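Local structure of glycerol dehydratase (Clostridium butyricum, 1R9D) at residues A[340-345]-A[374-379]; A[403-408]-A[734-739]; A[469-474]-A[496-501]. The protein is a B12-independent glycerol dehydratase of the glycyl radical enzyme family, a lyase thought to remove water from glycerol. All coordinates share one frame; numbering follows the deposited sequence.

Contact 1. Residues A[340-345]-A[374-379]; sequences QNLIVG and PSLSVR
Pro374 and Gln340 meet where two parallel strands, 341-344 and 375-380, come alongside each other; helix 357-369 joins them in a beta-alpha-beta crossover of the barrel that glycyl radical enzymes share. Pro374, which follows a cis peptide bond, lays its CB 3.4 Å from Gln340 O. The same oxygen accepts a hydrogen bond from Ser375 N, and Ser375 O in turn takes one from Leu342 N. Ser375 is also the centre of an inverse gamma turn, closed by a weak bond from Leu376 N to Pro374 O. With CG anti to the backbone N (chi1 -176°), Leu376 sends CD1 to within 3.9 Å of Leu342 CD2, on the face covered by helices 357-369 and 386-397. Ser377 turns to the other face, beside Asn341 and Ile343. Its OG donates to Asn341 OD1 at 2.9 Å, while Asn341 ND2 binds Gly432 O, so the amide is gripped at both ends about 8 Å from the bound glycerol. The Ser377 backbone carries the ladder on, N bonding Leu342 O and O accepting from Val344 N. Val378 returns to the helix side, its CG1 4.0 Å from Val344 CG2. Arg379 N bonds Val344 O, and the arginine guanidinium reaches a salt bridge with Asp408; on the way the side chain crosses that of Ile343 at about a right angle, Arg379 CG lying 3.3 Å from Ile343 CD1.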
loop_
_atom_site.group_PDB
_atom_site.type_symbol
_atom_site.label_atom_id
_atom_site.label_comp_id
_atom_site.label_asym_id
_atom_site.label_seq_id
_atom_site.Cartn_x
_atom_site.Cartn_y
_atom_site.Cartn_z
ATOM N N GLN A 340 -2.165 28.241 -15.011
ATOM C CA GLN A 340 -2.095 28.758 -13.647
ATOM C C GLN A 340 -3.114 29.887 -13.495
ATOM O O GLN A 340 -2.818 31.055 -13.773
ATOM C CB GLN A 340 -0.676 29.260 -13.368
ATOM C CG GLN A 340 0.375 28.185 -13.619
ATOM C CD GLN A 340 1.769 28.751 -13.797
ATOM O OE1 GLN A 340 2.653 28.539 -12.963
ATOM N NE2 GLN A 340 1.973 29.478 -14.890
ATOM N N ASN A 341 -4.318 29.540 -13.047
ATOM C CA ASN A 341 -5.371 30.529 -12.911
ATOM C C ASN A 341 -5.235 31.399 -11.671
ATOM O O ASN A 341 -5.057 30.904 -10.553
ATOM C CB ASN A 341 -6.748 29.843 -12.924
ATOM C CG ASN A 341 -7.860 30.781 -13.371
ATOM O OD1 ASN A 341 -8.163 31.764 -12.705
ATOM N ND2 ASN A 341 -8.459 30.484 -14.520
ATOM N N LEU A 342 -5.313 32.707 -11.886
ATOM C CA LEU A 342 -5.225 33.690 -10.812
ATOM C C LEU A 342 -6.472 34.551 -10.968
ATOM O O LEU A 342 -6.708 35.119 -12.030
ATOM C CB LEU A 342 -3.946 34.528 -10.968
ATOM C CG LEU A 342 -3.603 35.537 -9.867
ATOM C CD1 LEU A 342 -2.094 35.826 -9.885
ATOM C CD2 LEU A 342 -4.406 36.816 -10.068
ATOM N N ILE A 343 -7.273 34.646 -9.911
ATOM C CA ILE A 343 -8.520 35.399 -9.981
ATOM C C ILE A 343 -8.581 36.569 -8.999
ATOM O O ILE A 343 -7.992 36.517 -7.920
ATOM C CB ILE A 343 -9.710 34.426 -9.734
ATOM C CG1 ILE A 343 -11.038 35.064 -10.144
ATOM C CG2 ILE A 343 -9.754 34.027 -8.270
ATOM C CD1 ILE A 343 -12.112 34.029 -10.436
ATOM N N VAL A 344 -9.276 37.637 -9.383
ATOM C CA VAL A 344 -9.416 38.785 -8.503
ATOM C C VAL A 344 -10.865 39.254 -8.427
ATOM O O VAL A 344 -11.678 38.947 -9.307
ATOM C CB VAL A 344 -8.501 39.973 -8.931
ATOM C CG1 VAL A 344 -7.044 39.527 -8.909
ATOM C CG2 VAL A 344 -8.892 40.492 -10.308
ATOM N N GLY A 345 -11.183 39.981 -7.363
ATOM C CA GLY A 345 -12.535 40.479 -7.174
ATOM C C GLY A 345 -13.432 39.444 -6.524
ATOM O O GLY A 345 -12.964 38.388 -6.092
ATOM N N PRO A 374 -0.212 34.776 -16.114
ATOM C CA PRO A 374 -1.117 33.726 -15.634
ATOM C C PRO A 374 -2.471 33.854 -16.322
ATOM O O PRO A 374 -2.744 34.854 -16.988
ATOM C CB PRO A 374 -1.217 34.022 -14.147
ATOM C CG PRO A 374 -1.175 35.520 -14.131
ATOM C CD PRO A 374 -0.047 35.824 -15.092
ATOM N N SER A 375 -3.308 32.833 -16.169
ATOM C CA SER A 375 -4.643 32.858 -16.750
ATOM C C SER A 375 -5.451 33.749 -15.814
ATOM O O SER A 375 -6.079 33.264 -14.867
ATOM C CB SER A 375 -5.227 31.443 -16.792
ATOM O OG SER A 375 -4.479 30.606 -17.664
ATOM N N LEU A 376 -5.404 35.054 -16.072
ATOM C CA LEU A 376 -6.090 36.043 -15.245
ATOM C C LEU A 376 -7.608 35.960 -15.378
ATOM O O LEU A 376 -8.145 35.862 -16.484
ATOM C CB LEU A 376 -5.613 37.451 -15.607
ATOM C CG LEU A 376 -6.162 38.607 -14.765
ATOM C CD1 LEU A 376 -5.831 38.387 -13.296
ATOM C CD2 LEU A 376 -5.564 39.919 -15.248
ATOM N N SER A 377 -8.285 36.034 -14.238
ATOM C CA SER A 377 -9.736 35.922 -14.188
ATOM C C SER A 377 -10.336 36.912 -13.202
ATOM O O SER A 377 -9.635 37.454 -12.352
ATOM C CB SER A 377 -10.112 34.507 -13.747
ATOM O OG SER A 377 -9.530 33.533 -14.594
ATOM N N VAL A 378 -11.641 37.145 -13.315
ATOM C CA VAL A 378 -12.321 38.039 -12.393
ATOM C C VAL A 378 -13.653 37.413 -11.975
ATOM O O VAL A 378 -14.312 36.738 -12.765
ATOM C CB VAL A 378 -12.604 39.442 -13.013
ATOM C CG1 VAL A 378 -11.293 40.102 -13.457
ATOM C CG2 VAL A 378 -13.571 39.319 -14.184
ATOM N N ARG A 379 -14.024 37.609 -10.719
ATOM C CA ARG A 379 -15.294 37.096 -10.221
ATOM C C ARG A 379 -16.286 38.244 -10.329
ATOM O O ARG A 379 -15.935 39.395 -10.072
ATOM C CB ARG A 379 -15.163 36.644 -8.765
ATOM C CG ARG A 379 -14.538 35.269 -8.610
ATOM C CD ARG A 379 -14.361 34.884 -7.149
ATOM N NE ARG A 379 -15.590 35.082 -6.385
ATOM C CZ ARG A 379 -15.747 34.709 -5.121
ATOM N NH1 ARG A 379 -14.753 34.106 -4.480
ATOM N NH2 ARG A 379 -16.892 34.958 -4.490
#

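Contact 2. Residues A[403-408]-A[734-739]; sequences PAYYND and VQFNVI
Tyr405 and Phe736 set their side chains at about a right angle to each other. The tyrosine brings its CE1 corner to the rim of the phenylalanine ring, close to that ring's plane, with the two CE1 atoms of Tyr405 and Phe736 4.0 Å apart. Tyr405 has CG beside its own backbone N (chi1 -61°), which lays the near edge of the ring against the backbone of the other strand: Val734 O lies in the ring plane, 3.5 Å from Tyr405 CD1. Val734 stands on the same face of the sheet as Tyr405, and its CG1 packs on Tyr405 CB at 4.1 Å. Helix 712-728 covers this side, Ile723 touching the side chains of both Tyr405 and Phe736, while the phenol oxygen of Tyr405 is bonded to Thr396. Tyr405 and Val734 form an antiparallel hydrogen-bonded pair, with Tyr405 N reaching Val734 O at 2.9 Å and Val734 N returning to Tyr405 O at 3.2 Å. Here strand 404-407, from the pyruvate formate lyase-like part of the sequence, joins strand 733-738 of the glycine radical part within the mixed five-strand sheet, part of the barrel of the glycyl radical fold. Next along, Gln735 lies beside Ala404, its CB 4.1 Å from Ala404 CA. Beyond this point the strands diverge, and one water spans the gap: it accepts from Phe736 N at 2.9 Å and lies 2.8 Å from Pro403 O, to which it can donate.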
loop_
_atom_site.group_PDB
_atom_site.type_symbol
_atom_site.label_atom_id
_atom_site.label_comp_id
_atom_site.label_asym_id
_atom_site.label_seq_id
_atom_site.Cartn_x
_atom_site.Cartn_y
_atom_site.Cartn_z
ATOM N N PRO A 403 -9.883 39.345 -19.336
ATOM C CA PRO A 403 -9.790 38.246 -18.372
ATOM C C PRO A 403 -10.968 37.303 -18.590
ATOM O O PRO A 403 -11.891 37.625 -19.338
ATOM C CB PRO A 403 -9.904 38.964 -17.040
ATOM C CG PRO A 403 -10.970 39.987 -17.347
ATOM C CD PRO A 403 -10.544 40.513 -18.722
ATOM N N ALA A 404 -10.929 36.138 -17.954
ATOM C CA ALA A 404 -12.046 35.207 -18.046
ATOM C C ALA A 404 -13.001 35.706 -16.959
ATOM O O ALA A 404 -12.544 36.140 -15.902
ATOM C CB ALA A 404 -11.579 33.788 -17.742
ATOM N N TYR A 405 -14.310 35.670 -17.223
ATOM C CA TYR A 405 -15.313 36.135 -16.260
ATOM C C TYR A 405 -16.054 34.955 -15.649
ATOM O O TYR A 405 -16.449 34.038 -16.367
ATOM C CB TYR A 405 -16.335 37.066 -16.937
ATOM C CG TYR A 405 -15.737 38.326 -17.533
ATOM C CD1 TYR A 405 -15.058 38.294 -18.750
ATOM C CD2 TYR A 405 -15.835 39.545 -16.869
ATOM C CE1 TYR A 405 -14.489 39.451 -19.291
ATOM C CE2 TYR A 405 -15.267 40.710 -17.402
ATOM C CZ TYR A 405 -14.599 40.650 -18.611
ATOM O OH TYR A 405 -14.043 41.795 -19.143
ATOM N N TYR A 406 -16.237 34.985 -14.328
ATOM C CA TYR A 406 -16.928 33.909 -13.612
ATOM C C TYR A 406 -18.087 34.431 -12.788
ATOM O O TYR A 406 -17.977 35.463 -12.125
ATOM C CB TYR A 406 -15.941 33.152 -12.721
ATOM C CG TYR A 406 -14.853 32.497 -13.525
ATOM C CD1 TYR A 406 -13.697 33.199 -13.870
ATOM C CD2 TYR A 406 -15.007 31.201 -14.002
ATOM C CE1 TYR A 406 -12.725 32.620 -14.677
ATOM C CE2 TYR A 406 -14.040 30.611 -14.809
ATOM C CZ TYR A 406 -12.902 31.331 -15.143
ATOM O OH TYR A 406 -11.951 30.758 -15.951
ATOM N N ASN A 407 -19.190 33.685 -12.811
ATOM C CA ASN A 407 -20.425 34.073 -12.132
ATOM C C ASN A 407 -20.639 33.526 -10.719
ATOM O O ASN A 407 -20.991 32.370 -10.543
ATOM C CB ASN A 407 -21.602 33.673 -13.033
ATOM C CG ASN A 407 -22.929 34.205 -12.543
ATOM O OD1 ASN A 407 -22.981 35.069 -11.670
ATOM N ND2 ASN A 407 -24.016 33.705 -13.127
ATOM N N ASP A 408 -20.426 34.378 -9.719
ATOM C CA ASP A 408 -20.617 34.019 -8.310
ATOM C C ASP A 408 -22.030 33.498 -8.053
ATOM O O ASP A 408 -22.234 32.574 -7.262
ATOM C CB ASP A 408 -20.444 35.251 -7.426
ATOM C CG ASP A 408 -18.998 35.542 -7.070
ATOM O OD1 ASP A 408 -18.080 35.073 -7.772
ATOM O OD2 ASP A 408 -18.799 36.271 -6.072
ATOM N N VAL A 734 -17.685 33.212 -19.147
ATOM C CA VAL A 734 -17.587 33.732 -20.501
ATOM C C VAL A 734 -16.251 34.470 -20.638
ATOM O O VAL A 734 -15.734 35.025 -19.667
ATOM C CB VAL A 734 -18.788 34.664 -20.853
ATOM C CG1 VAL A 734 -18.714 35.961 -20.062
ATOM C CG2 VAL A 734 -18.814 34.929 -22.361
ATOM N N GLN A 735 -15.677 34.441 -21.835
ATOM C CA GLN A 735 -14.405 35.112 -22.086
ATOM C C GLN A 735 -14.421 35.550 -23.544
ATOM O O GLN A 735 -15.149 34.969 -24.350
ATOM C CB GLN A 735 -13.248 34.156 -21.816
ATOM C CG GLN A 735 -13.261 32.920 -22.682
ATOM C CD GLN A 735 -12.317 31.852 -22.184
ATOM O OE1 GLN A 735 -11.980 30.917 -22.915
ATOM N NE2 GLN A 735 -11.895 31.971 -20.928
ATOM N N PHE A 736 -13.614 36.549 -23.890
ATOM C CA PHE A 736 -13.634 37.071 -25.251
ATOM C C PHE A 736 -12.315 37.304 -25.970
ATOM O O PHE A 736 -11.341 37.770 -25.381
ATOM C CB PHE A 736 -14.375 38.413 -25.287
ATOM C CG PHE A 736 -15.650 38.434 -24.499
ATOM C CD1 PHE A 736 -15.635 38.677 -23.129
ATOM C CD2 PHE A 736 -16.869 38.202 -25.124
ATOM C CE1 PHE A 736 -16.820 38.687 -22.391
ATOM C CE2 PHE A 736 -18.058 38.209 -24.399
ATOM C CZ PHE A 736 -18.034 38.451 -23.029
ATOM N N ASN A 737 -12.318 36.995 -27.262
ATOM C CA ASN A 737 -11.178 37.259 -28.123
ATOM C C ASN A 737 -11.621 38.549 -28.813
ATOM O O ASN A 737 -12.793 38.697 -29.173
ATOM C CB ASN A 737 -10.995 36.166 -29.179
ATOM C CG ASN A 737 -9.800 35.269 -28.898
ATOM O OD1 ASN A 737 -8.739 35.735 -28.473
ATOM N ND2 ASN A 737 -9.959 33.979 -29.158
ATOM N N VAL A 738 -10.702 39.493 -28.959
ATOM C CA VAL A 738 -11.000 40.756 -29.622
ATOM C C VAL A 738 -9.776 41.039 -30.472
ATOM O O VAL A 738 -8.842 41.705 -30.027
ATOM C CB VAL A 738 -11.189 41.909 -28.615
ATOM C CG1 VAL A 738 -11.544 43.196 -29.353
ATOM C CG2 VAL A 738 -12.284 41.561 -27.619
ATOM N N ILE A 739 -9.776 40.519 -31.692
ATOM C CA ILE A 739 -8.636 40.702 -32.573
ATOM C C ILE A 739 -9.027 40.795 -34.042
ATOM O O ILE A 739 -10.083 40.309 -34.458
ATOM C CB ILE A 739 -7.631 39.541 -32.397
ATOM C CG1 ILE A 739 -6.319 39.869 -33.112
ATOM C CG2 ILE A 739 -8.235 38.248 -32.937
ATOM C CD1 ILE A 739 -5.235 38.843 -32.888
HETATM O O HOH W 1 -12.068 38.120 -22.047
#

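Contact 3. Residues A[469-474]-A[496-501]; sequences KQIGPK and EYFVKH
Tyr497 holds CG anti to its backbone N (chi1 -178°) and Phe498 holds CG beside the backbone N (chi1 -70°), and from these settings both rings leave helix 484-516 to meet residues 471-473. The contact is a loop folded back on a helix: the irregular segment 469-474 lies in the connection between helices 453-461 and 484-516 and packs on the second of them. Pro473 crosses the root of the tyrosine at a slant, its CG 3.5 Å from Tyr497 CB and its CD 3.8 Å from Tyr497 CG. Further out along the tyrosine ring, CE2 approaches Ile471 O. The same oxygen also borders the second ring, 3.5 Å from Phe498 CZ. This corner of the phenylalanine touches Gly472 too, Gly472 CA to Phe498 CZ 3.8 Å, and more loosely the Ile471 side chain, which packs on Leu459 of helix 453-461 as Phe498 does.

Within the helix the aromatic groups touch as well. Tyr497 CD2 rests over the centre of one face of the Phe498 ring, and His501 CD2 lies over a face of the tyrosine, 3.6 Å above its plane and offset toward the rim. Outside the two segments, Tyr497 OH is bonded to Glu142, tying the helix to helix 141-147. Within the loop, Gln470 NE2 bonds Ser463 O as well as Gly472 O, the latter nearly straight at 2.9 Å (167°), with the acceptor in the amide plane.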
loop_
_atom_site.group_PDB
_atom_site.type_symbol
_atom_site.label_atom_id
_atom_site.label_comp_id
_atom_site.label_asym_id
_atom_site.label_seq_id
_atom_site.Cartn_x
_atom_site.Cartn_y
_atom_site.Cartn_z
ATOM N N LYS A 469 -16.082 -3.624 -35.494
ATOM C CA LYS A 469 -15.928 -4.241 -34.181
ATOM C C LYS A 469 -16.966 -3.662 -33.227
ATOM O O LYS A 469 -17.271 -2.470 -33.272
ATOM C CB LYS A 469 -14.507 -4.017 -33.636
ATOM C CG LYS A 469 -14.100 -2.562 -33.522
ATOM C CD LYS A 469 -12.655 -2.394 -33.060
ATOM C CE LYS A 469 -12.280 -0.913 -33.020
ATOM N NZ LYS A 469 -10.900 -0.662 -32.515
ATOM N N GLN A 470 -17.529 -4.515 -32.381
ATOM C CA GLN A 470 -18.543 -4.084 -31.427
ATOM C C GLN A 470 -17.849 -3.528 -30.185
ATOM O O GLN A 470 -17.527 -4.277 -29.264
ATOM C CB GLN A 470 -19.429 -5.279 -31.057
ATOM C CG GLN A 470 -20.689 -4.946 -30.272
ATOM C CD GLN A 470 -21.687 -4.126 -31.074
ATOM O OE1 GLN A 470 -21.924 -4.392 -32.254
ATOM N NE2 GLN A 470 -22.287 -3.130 -30.431
ATOM N N ILE A 471 -17.615 -2.215 -30.163
ATOM C CA ILE A 471 -16.942 -1.579 -29.031
ATOM C C ILE A 471 -17.889 -1.124 -27.924
ATOM O O ILE A 471 -17.480 -0.993 -26.768
ATOM C CB ILE A 471 -16.092 -0.360 -29.478
ATOM C CG1 ILE A 471 -16.994 0.740 -30.050
ATOM C CG2 ILE A 471 -15.061 -0.801 -30.507
ATOM C CD1 ILE A 471 -16.260 2.042 -30.347
ATOM N N GLY A 472 -19.148 -0.882 -28.275
ATOM C CA GLY A 472 -20.117 -0.452 -27.282
ATOM C C GLY A 472 -21.253 -1.446 -27.132
ATOM O O GLY A 472 -21.240 -2.496 -27.770
ATOM N N PRO A 473 -22.251 -1.151 -26.285
ATOM C CA PRO A 473 -23.381 -2.066 -26.099
ATOM C C PRO A 473 -24.094 -2.245 -27.432
ATOM O O PRO A 473 -24.045 -1.358 -28.288
ATOM C CB PRO A 473 -24.265 -1.330 -25.093
ATOM C CG PRO A 473 -23.298 -0.492 -24.332
ATOM C CD PRO A 473 -22.373 0.019 -25.402
ATOM N N LYS A 474 -24.743 -3.385 -27.623
ATOM C CA LYS A 474 -25.465 -3.589 -28.868
ATOM C C LYS A 474 -26.884 -3.088 -28.644
ATOM O O LYS A 474 -27.780 -3.851 -28.288
ATOM C CB LYS A 474 -25.485 -5.063 -29.275
ATOM C CG LYS A 474 -25.912 -5.249 -30.726
ATOM C CD LYS A 474 -25.944 -6.708 -31.142
ATOM C CE LYS A 474 -26.378 -6.842 -32.597
ATOM N NZ LYS A 474 -26.528 -8.270 -33.004
ATOM N N GLU A 496 -23.943 5.535 -20.852
ATOM C CA GLU A 496 -23.766 4.794 -19.610
ATOM C C GLU A 496 -22.557 3.868 -19.610
ATOM O O GLU A 496 -21.789 3.832 -18.643
ATOM C CB GLU A 496 -25.029 3.982 -19.316
ATOM C CG GLU A 496 -24.915 3.033 -18.137
ATOM C CD GLU A 496 -26.196 2.255 -17.908
ATOM O OE1 GLU A 496 -26.697 1.631 -18.875
ATOM O OE2 GLU A 496 -26.705 2.264 -16.765
ATOM N N TYR A 497 -22.388 3.121 -20.695
ATOM C CA TYR A 497 -21.287 2.177 -20.807
ATOM C C TYR A 497 -19.914 2.841 -20.787
ATOM O O TYR A 497 -19.038 2.452 -20.016
ATOM C CB TYR A 497 -21.422 1.358 -22.091
ATOM C CG TYR A 497 -20.337 0.311 -22.259
ATOM C CD1 TYR A 497 -20.394 -0.890 -21.557
ATOM C CD2 TYR A 497 -19.238 0.539 -23.087
ATOM C CE1 TYR A 497 -19.386 -1.844 -21.670
ATOM C CE2 TYR A 497 -18.215 -0.413 -23.207
ATOM C CZ TYR A 497 -18.301 -1.600 -22.492
ATOM O OH TYR A 497 -17.300 -2.545 -22.583
ATOM N N PHE A 498 -19.720 3.845 -21.634
ATOM C CA PHE A 498 -18.424 4.504 -21.690
ATOM C C PHE A 498 -18.111 5.411 -20.506
ATOM O O PHE A 498 -16.949 5.533 -20.119
ATOM C CB PHE A 498 -18.282 5.246 -23.019
ATOM C CG PHE A 498 -18.147 4.323 -24.196
ATOM C CD1 PHE A 498 -16.956 3.640 -24.426
ATOM C CD2 PHE A 498 -19.231 4.075 -25.031
ATOM C CE1 PHE A 498 -16.843 2.716 -25.470
ATOM C CE2 PHE A 498 -19.130 3.149 -26.080
ATOM C CZ PHE A 498 -17.935 2.471 -26.297
ATOM N N VAL A 499 -19.125 6.039 -19.917
ATOM C CA VAL A 499 -18.864 6.884 -18.758
ATOM C C VAL A 499 -18.430 5.973 -17.609
ATOM O O VAL A 499 -17.545 6.318 -16.834
ATOM C CB VAL A 499 -20.109 7.697 -18.334
ATOM C CG1 VAL A 499 -19.846 8.395 -17.005
ATOM C CG2 VAL A 499 -20.428 8.740 -19.397
ATOM N N LYS A 500 -19.043 4.796 -17.516
ATOM C CA LYS A 500 -18.690 3.852 -16.464
ATOM C C LYS A 500 -17.204 3.493 -16.534
ATOM O O LYS A 500 -16.497 3.532 -15.526
ATOM C CB LYS A 500 -19.517 2.568 -16.585
ATOM C CG LYS A 500 -19.276 1.590 -15.444
ATOM C CD LYS A 500 -19.261 0.143 -15.909
ATOM C CE LYS A 500 -20.578 -0.277 -16.532
ATOM N NZ LYS A 500 -20.538 -1.712 -16.948
ATOM N N HIS A 501 -16.721 3.149 -17.722
ATOM C CA HIS A 501 -15.316 2.779 -17.851
ATOM C C HIS A 501 -14.337 3.936 -17.709
ATOM O O HIS A 501 -13.206 3.741 -17.265
ATOM C CB HIS A 501 -15.105 2.009 -19.156
ATOM C CG HIS A 501 -15.682 0.628 -19.114
ATOM N ND1 HIS A 501 -15.165 -0.364 -18.307
ATOM C CD2 HIS A 501 -16.784 0.101 -19.698
ATOM C CE1 HIS A 501 -15.926 -1.441 -18.394
ATOM N NE2 HIS A 501 -16.916 -1.185 -19.231
#

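From the N terminus, contact 1 closes first, pairing 340-345 with 374-379 across the 28 residues that carry helix 357-369. Contact 2 opens soon after at 403-408 and closes only at 734-739, more than three hundred residues on. The short turn-back of contact 3, 469-474 with 496-501, falls within that long excursion, and no two of the three cross. Contacts 1 and 2 belong to one sheet, where strands 375-380 and 404-407 are neighbours: Val378 N lies 2.9 Å from Ala404 O, probably a hydrogen bond, and Val378 CG2 packs 3.5 Å from Tyr405 CD2. Contact 3 ties a peripheral loop to its helix, its nearest atoms about 23 Å from those of contact 2.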